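Local coordinates for nitrogenase molybdenum-iron protein alpha chain (Clostridium pasteurianum, PDB 4WES) that forms, with the beta chain, the molybdenum-iron component of nitrogenase, whose metal clusters serve the reduction of dinitrogen to ammonia, at residues 281-293 with 348-360. Sequence-based numbering, arbitrary orientation. Where two conformers were deposited one is given.
Sequences WIKCNFIGVDGIV and SHTYMNMLKSFGV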
loop_
_atom_site.group_PDB
_atom_site.type_symbol
_atom_site.label_atom_id
_atom_site.label_comp_id
_atom_site.label_asym_id
_atom_site.label_seq_id
_atom_site.Cartn_x
_atom_site.Cartn_y
_atom_site.Cartn_z
ATOM N N TRP A 281 -33.239 17.498 -37.257
ATOM C CA TRP A 281 -32.460 16.540 -36.480
ATOM C C TRP A 281 -32.555 15.163 -37.099
ATOM O O TRP A 281 -33.533 14.838 -37.761
ATOM C CB TRP A 281 -32.868 16.506 -35.023
ATOM C CG TRP A 281 -34.273 16.097 -34.656
ATOM C CD1 TRP A 281 -35.373 16.909 -34.592
ATOM C CD2 TRP A 281 -34.717 14.792 -34.265
ATOM N NE1 TRP A 281 -36.456 16.203 -34.130
ATOM C CE2 TRP A 281 -36.078 14.898 -33.928
ATOM C CE3 TRP A 281 -34.085 13.548 -34.145
ATOM C CZ2 TRP A 281 -36.830 13.803 -33.508
ATOM C CZ3 TRP A 281 -34.823 12.482 -33.717
ATOM C CH2 TRP A 281 -36.165 12.622 -33.378
ATOM N N ILE A 282 -31.506 14.363 -36.887
ATOM C CA ILE A 282 -31.543 12.955 -37.214
ATOM C C ILE A 282 -31.195 12.186 -35.975
ATOM O O ILE A 282 -30.395 12.612 -35.141
ATOM C CB ILE A 282 -30.577 12.541 -38.353
ATOM C CG1 ILE A 282 -29.122 12.933 -38.060
ATOM C CG2 ILE A 282 -31.029 13.089 -39.674
ATOM C CD1 ILE A 282 -28.144 12.231 -38.978
ATOM N N LYS A 283 -31.822 11.013 -35.821
ATOM C CA LYS A 283 -31.311 10.077 -34.826
ATOM C C LYS A 283 -29.947 9.606 -35.242
ATOM O O LYS A 283 -29.723 9.296 -36.392
ATOM C CB LYS A 283 -32.278 8.895 -34.690
ATOM C CG LYS A 283 -31.937 7.930 -33.542
ATOM C CD LYS A 283 -32.198 8.571 -32.183
ATOM C CE LYS A 283 -31.693 7.737 -31.011
ATOM N NZ LYS A 283 -30.233 7.455 -31.051
ATOM N N CYS A 284 -29.007 9.612 -34.315
ATOM C CA CYS A 284 -27.662 9.086 -34.564
ATOM C C CYS A 284 -27.359 7.966 -33.561
ATOM O O CYS A 284 -28.017 7.831 -32.529
ATOM C CB CYS A 284 -26.584 10.164 -34.423
ATOM S SG CYS A 284 -26.379 10.871 -32.766
ATOM N N ASN A 285 -26.341 7.177 -33.876
ATOM C CA ASN A 285 -25.813 6.249 -32.890
ATOM C C ASN A 285 -24.339 6.063 -33.144
ATOM O O ASN A 285 -23.930 5.356 -34.065
ATOM C CB ASN A 285 -26.534 4.907 -32.937
ATOM C CG ASN A 285 -26.022 3.995 -31.848
ATOM O OD1 ASN A 285 -25.382 4.453 -30.921
ATOM N ND2 ASN A 285 -26.322 2.703 -31.938
ATOM N N PHE A 286 -23.541 6.674 -32.280
ATOM C CA PHE A 286 -22.090 6.584 -32.377
ATOM C C PHE A 286 -21.513 5.394 -31.593
ATOM O O PHE A 286 -20.311 5.335 -31.380
ATOM C CB PHE A 286 -21.428 7.886 -31.921
ATOM C CG PHE A 286 -21.591 9.013 -32.891
ATOM C CD1 PHE A 286 -22.566 9.990 -32.716
ATOM C CD2 PHE A 286 -20.743 9.117 -33.972
ATOM C CE1 PHE A 286 -22.692 11.016 -33.645
ATOM C CE2 PHE A 286 -20.871 10.157 -34.873
ATOM C CZ PHE A 286 -21.849 11.104 -34.704
ATOM N N ILE A 287 -22.354 4.425 -31.211
ATOM C CA ILE A 287 -21.860 3.238 -30.529
ATOM C C ILE A 287 -21.937 2.026 -31.470
ATOM O O ILE A 287 -22.980 1.745 -32.078
ATOM C CB ILE A 287 -22.654 3.019 -29.238
ATOM C CG1 ILE A 287 -22.515 4.254 -28.345
ATOM C CG2 ILE A 287 -22.138 1.800 -28.510
ATOM C CD1 ILE A 287 -23.589 4.439 -27.305
ATOM N N GLY A 288 -20.802 1.350 -31.628
ATOM C CA GLY A 288 -20.674 0.211 -32.503
ATOM C C GLY A 288 -20.259 0.586 -33.892
ATOM O O GLY A 288 -20.697 1.611 -34.423
ATOM N N VAL A 289 -19.477 -0.254 -34.546
ATOM C CA VAL A 289 -19.037 0.056 -35.919
ATOM C C VAL A 289 -20.241 0.287 -36.812
ATOM O O VAL A 289 -20.287 1.258 -37.576
ATOM C CB VAL A 289 -18.191 -1.096 -36.493
ATOM C CG1 VAL A 289 -17.868 -0.868 -37.960
ATOM C CG2 VAL A 289 -16.881 -1.242 -35.727
ATOM N N ASP A 290 -21.217 -0.621 -36.789
ATOM C CA ASP A 290 -22.340 -0.461 -37.719
ATOM C C ASP A 290 -23.124 0.812 -37.432
ATOM O O ASP A 290 -23.553 1.514 -38.351
ATOM C CB ASP A 290 -23.264 -1.688 -37.704
ATOM C CG ASP A 290 -22.646 -2.926 -38.309
ATOM O OD1 ASP A 290 -21.645 -2.841 -39.013
ATOM O OD2 ASP A 290 -23.194 -4.008 -38.086
ATOM N N GLY A 291 -23.281 1.118 -36.153
ATOM C CA GLY A 291 -23.964 2.339 -35.766
ATOM C C GLY A 291 -23.271 3.588 -36.260
ATOM O O GLY A 291 -23.896 4.459 -36.871
ATOM N N ILE A 292 -21.983 3.666 -36.002
ATOM C CA ILE A 292 -21.185 4.808 -36.394
ATOM C C ILE A 292 -21.173 4.986 -37.897
ATOM O O ILE A 292 -21.348 6.113 -38.408
ATOM C CB ILE A 292 -19.733 4.649 -35.893
ATOM C CG1 ILE A 292 -19.672 4.548 -34.378
ATOM C CG2 ILE A 292 -18.870 5.791 -36.407
ATOM C CD1 ILE A 292 -18.429 3.837 -33.883
ATOM N N VAL A 293 -20.939 3.910 -38.618
ATOM C CA VAL A 293 -20.860 3.964 -40.081
ATOM C C VAL A 293 -22.168 4.488 -40.677
ATOM O O VAL A 293 -22.197 5.351 -41.554
ATOM C CB VAL A 293 -20.505 2.587 -40.658
ATOM C CG1 VAL A 293 -20.679 2.553 -42.170
ATOM C CG2 VAL A 293 -19.084 2.240 -40.314
ATOM N N SER A 348 -29.686 0.506 -23.648
ATOM C CA SER A 348 -30.148 -0.852 -23.958
ATOM C C SER A 348 -30.266 -1.065 -25.446
ATOM O O SER A 348 -30.093 -2.181 -25.938
ATOM C CB SER A 348 -31.498 -1.136 -23.288
ATOM O OG SER A 348 -31.443 -0.783 -21.931
ATOM N N HIS A 349 -30.642 0.016 -26.150
ATOM C CA HIS A 349 -30.816 -0.042 -27.584
ATOM C C HIS A 349 -29.505 0.248 -28.323
ATOM O O HIS A 349 -29.085 -0.492 -29.228
ATOM C CB HIS A 349 -31.894 0.948 -28.012
ATOM C CG HIS A 349 -32.200 0.902 -29.463
ATOM N ND1 HIS A 349 -32.883 1.908 -30.114
ATOM C CD2 HIS A 349 -31.911 -0.039 -30.401
ATOM C CE1 HIS A 349 -33.008 1.566 -31.383
ATOM N NE2 HIS A 349 -32.436 0.395 -31.582
ATOM N N THR A 350 -28.836 1.333 -27.930
ATOM C CA THR A 350 -27.693 1.772 -28.734
ATOM C C THR A 350 -26.514 0.787 -28.715
ATOM O O THR A 350 -25.739 0.776 -29.658
ATOM C CB THR A 350 -27.295 3.197 -28.377
ATOM O OG1 THR A 350 -27.016 3.244 -26.992
ATOM C CG2 THR A 350 -28.369 4.169 -28.778
ATOM N N TYR A 351 -26.376 -0.019 -27.645
ATOM C CA TYR A 351 -25.324 -1.033 -27.586
ATOM C C TYR A 351 -25.620 -2.324 -28.378
ATOM O O TYR A 351 -24.747 -3.174 -28.524
ATOM C CB TYR A 351 -24.946 -1.342 -26.107
ATOM C CG TYR A 351 -23.954 -0.320 -25.601
ATOM C CD1 TYR A 351 -22.608 -0.621 -25.583
ATOM C CD2 TYR A 351 -24.353 0.940 -25.180
ATOM C CE1 TYR A 351 -21.681 0.327 -25.219
ATOM C CE2 TYR A 351 -23.429 1.916 -24.796
ATOM C CZ TYR A 351 -22.086 1.610 -24.809
ATOM O OH TYR A 351 -21.123 2.527 -24.506
ATOM N N MET A 352 -26.844 -2.472 -28.875
ATOM C CA MET A 352 -27.221 -3.745 -29.498
ATOM C C MET A 352 -26.413 -4.065 -30.741
ATOM O O MET A 352 -26.052 -5.237 -30.956
ATOM C CB MET A 352 -28.707 -3.731 -29.845
ATOM C CG MET A 352 -29.572 -3.973 -28.623
ATOM S SD MET A 352 -31.324 -3.918 -29.011
ATOM C CE MET A 352 -31.994 -4.530 -27.468
ATOM N N ASN A 353 -26.158 -3.083 -31.615
ATOM C CA ASN A 353 -25.495 -3.425 -32.863
ATOM C C ASN A 353 -24.053 -3.893 -32.657
ATOM O O ASN A 353 -23.567 -4.736 -33.403
ATOM C CB ASN A 353 -25.572 -2.286 -33.889
ATOM C CG ASN A 353 -24.576 -1.148 -33.636
ATOM O OD1 ASN A 353 -23.433 -1.199 -34.075
ATOM N ND2 ASN A 353 -24.998 -0.125 -32.931
ATOM N N MET A 354 -23.410 -3.379 -31.602
ATOM C CA MET A 354 -22.054 -3.785 -31.282
ATOM C C MET A 354 -22.062 -5.243 -30.827
ATOM O O MET A 354 -21.277 -6.075 -31.311
ATOM C CB MET A 354 -21.477 -2.851 -30.225
ATOM C CG MET A 354 -20.048 -3.205 -29.874
ATOM S SD MET A 354 -19.060 -1.839 -29.307
ATOM C CE MET A 354 -20.055 -1.166 -27.968
ATOM N N LEU A 355 -22.960 -5.589 -29.909
ATOM C CA LEU A 355 -23.067 -6.988 -29.479
ATOM C C LEU A 355 -23.361 -7.915 -30.652
ATOM O O LEU A 355 -22.760 -8.995 -30.768
ATOM C CB LEU A 355 -24.129 -7.128 -28.402
ATOM C CG LEU A 355 -23.769 -6.449 -27.075
ATOM C CD1 LEU A 355 -24.917 -6.565 -26.097
ATOM C CD2 LEU A 355 -22.510 -7.021 -26.460
ATOM N N LYS A 356 -24.261 -7.488 -31.538
ATOM C CA LYS A 356 -24.604 -8.338 -32.667
ATOM C C LYS A 356 -23.390 -8.558 -33.576
ATOM O O LYS A 356 -23.161 -9.677 -34.039
ATOM C CB LYS A 356 -25.741 -7.723 -33.473
ATOM C CG LYS A 356 -26.249 -8.644 -34.573
ATOM C CD LYS A 356 -27.504 -8.116 -35.237
ATOM C CE LYS A 356 -27.949 -9.039 -36.370
ATOM N NZ LYS A 356 -29.015 -8.364 -37.155
ATOM N N SER A 357 -22.598 -7.518 -33.811
ATOM C CA SER A 357 -21.386 -7.673 -34.591
ATOM C C SER A 357 -20.378 -8.624 -33.965
ATOM O O SER A 357 -19.652 -9.321 -34.693
ATOM C CB SER A 357 -20.707 -6.323 -34.833
ATOM O OG SER A 357 -21.494 -5.497 -35.662
ATOM N N PHE A 358 -20.363 -8.716 -32.637
ATOM C CA PHE A 358 -19.493 -9.644 -31.926
ATOM C C PHE A 358 -20.054 -11.087 -31.913
ATOM O O PHE A 358 -19.402 -11.992 -31.387
ATOM C CB PHE A 358 -19.315 -9.217 -30.458
ATOM C CG PHE A 358 -18.576 -7.907 -30.216
ATOM C CD1 PHE A 358 -18.000 -7.144 -31.238
ATOM C CD2 PHE A 358 -18.454 -7.465 -28.926
ATOM C CE1 PHE A 358 -17.331 -5.978 -30.910
ATOM C CE2 PHE A 358 -17.800 -6.308 -28.607
ATOM C CZ PHE A 358 -17.236 -5.553 -29.606
ATOM N N GLY A 359 -21.232 -11.281 -32.493
ATOM C CA GLY A 359 -21.866 -12.594 -32.506
ATOM C C GLY A 359 -22.627 -12.929 -31.246
ATOM O O GLY A 359 -22.926 -14.103 -31.011
ATOM N N VAL A 360 -22.923 -11.909 -30.427
ATOM C CA VAL A 360 -23.655 -12.080 -29.175
ATOM C C VAL A 360 -25.144 -11.860 -29.449
ATOM O O VAL A 360 -25.529 -10.950 -30.158
ATOM C CB VAL A 360 -23.140 -11.113 -28.122
ATOM C CG1 VAL A 360 -23.993 -11.142 -26.860
ATOM C CG2 VAL A 360 -21.682 -11.410 -27.787
HETATM O O HOH W 1 -23.813 -0.750 -30.535
HETATM O O HOH W 2 -21.456 -2.869 -34.966
HETATM O O HOH W 3 -24.555 -5.118 -36.053
HETATM O O HOH W 4 -20.076 -5.016 -38.474
#
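Ile287 meets Tyr351 and Met354 in the tightly packed part of this contact. Its CG2 sits over the middle of the Tyr351 ring, 3.6 Å from the centroid, a CH-pi contact, while CD1 reaches CE2 of the same ring and Thr350 OG1. With CG2 anti to the backbone N and CG1 beside it (chi1 -59°), the branched side chain offers both arms to the ring. Met354, bent at chi3, brings CE to 3.7 Å from Ile287 CG2 and also touches Val496 and Phe499 of helix 492-507; Tyr351 OH is hydrogen-bonded to Tyr484.

Beside this apolar patch, two asparagine side chains reach across to backbone atoms of the other segment. Asn285 ND2 donates to Thr350 O (3.0 Å) almost straight, at 170°, in the carbonyl plane of Thr350 and on a lone pair of its O; Asn285 OD1 closes an Asx turn with Ile287 N. Asn353 ND2 donates to Ile287 O (2.9 Å), while its OD1 takes a weak bond from Gly291 N. Gly288, with positive phi (90°), and Gly291 have no side chains and let the Asn353 amide come right up to the backbone; Gly288 CA comes within 3.9 Å of Met354 CB. A water donates to Thr350 O, and weakly to Ile287 O, and accepts from Met354 N.

Toward solvent the packing gives way to water: one molecule joins Asp290 N, Asn353 OD1 and Ser357 OG, and another donates to Asp290 OD2 (2.7 Å) and Asn353 O. The polar side chains of Asp290 and Ser357 suit this margin, where water can bridge them.

Gly288 is the N-cap of helix 289-303. The loop after strand 281-283 of one parallel sheet packs on the helical segment after strand 338-343 of another sheet, consistent with packing between two alpha/beta domains of the NifD/NifK family, with the side chain of Thr350 about 7 Å from the iron-molybdenum cluster.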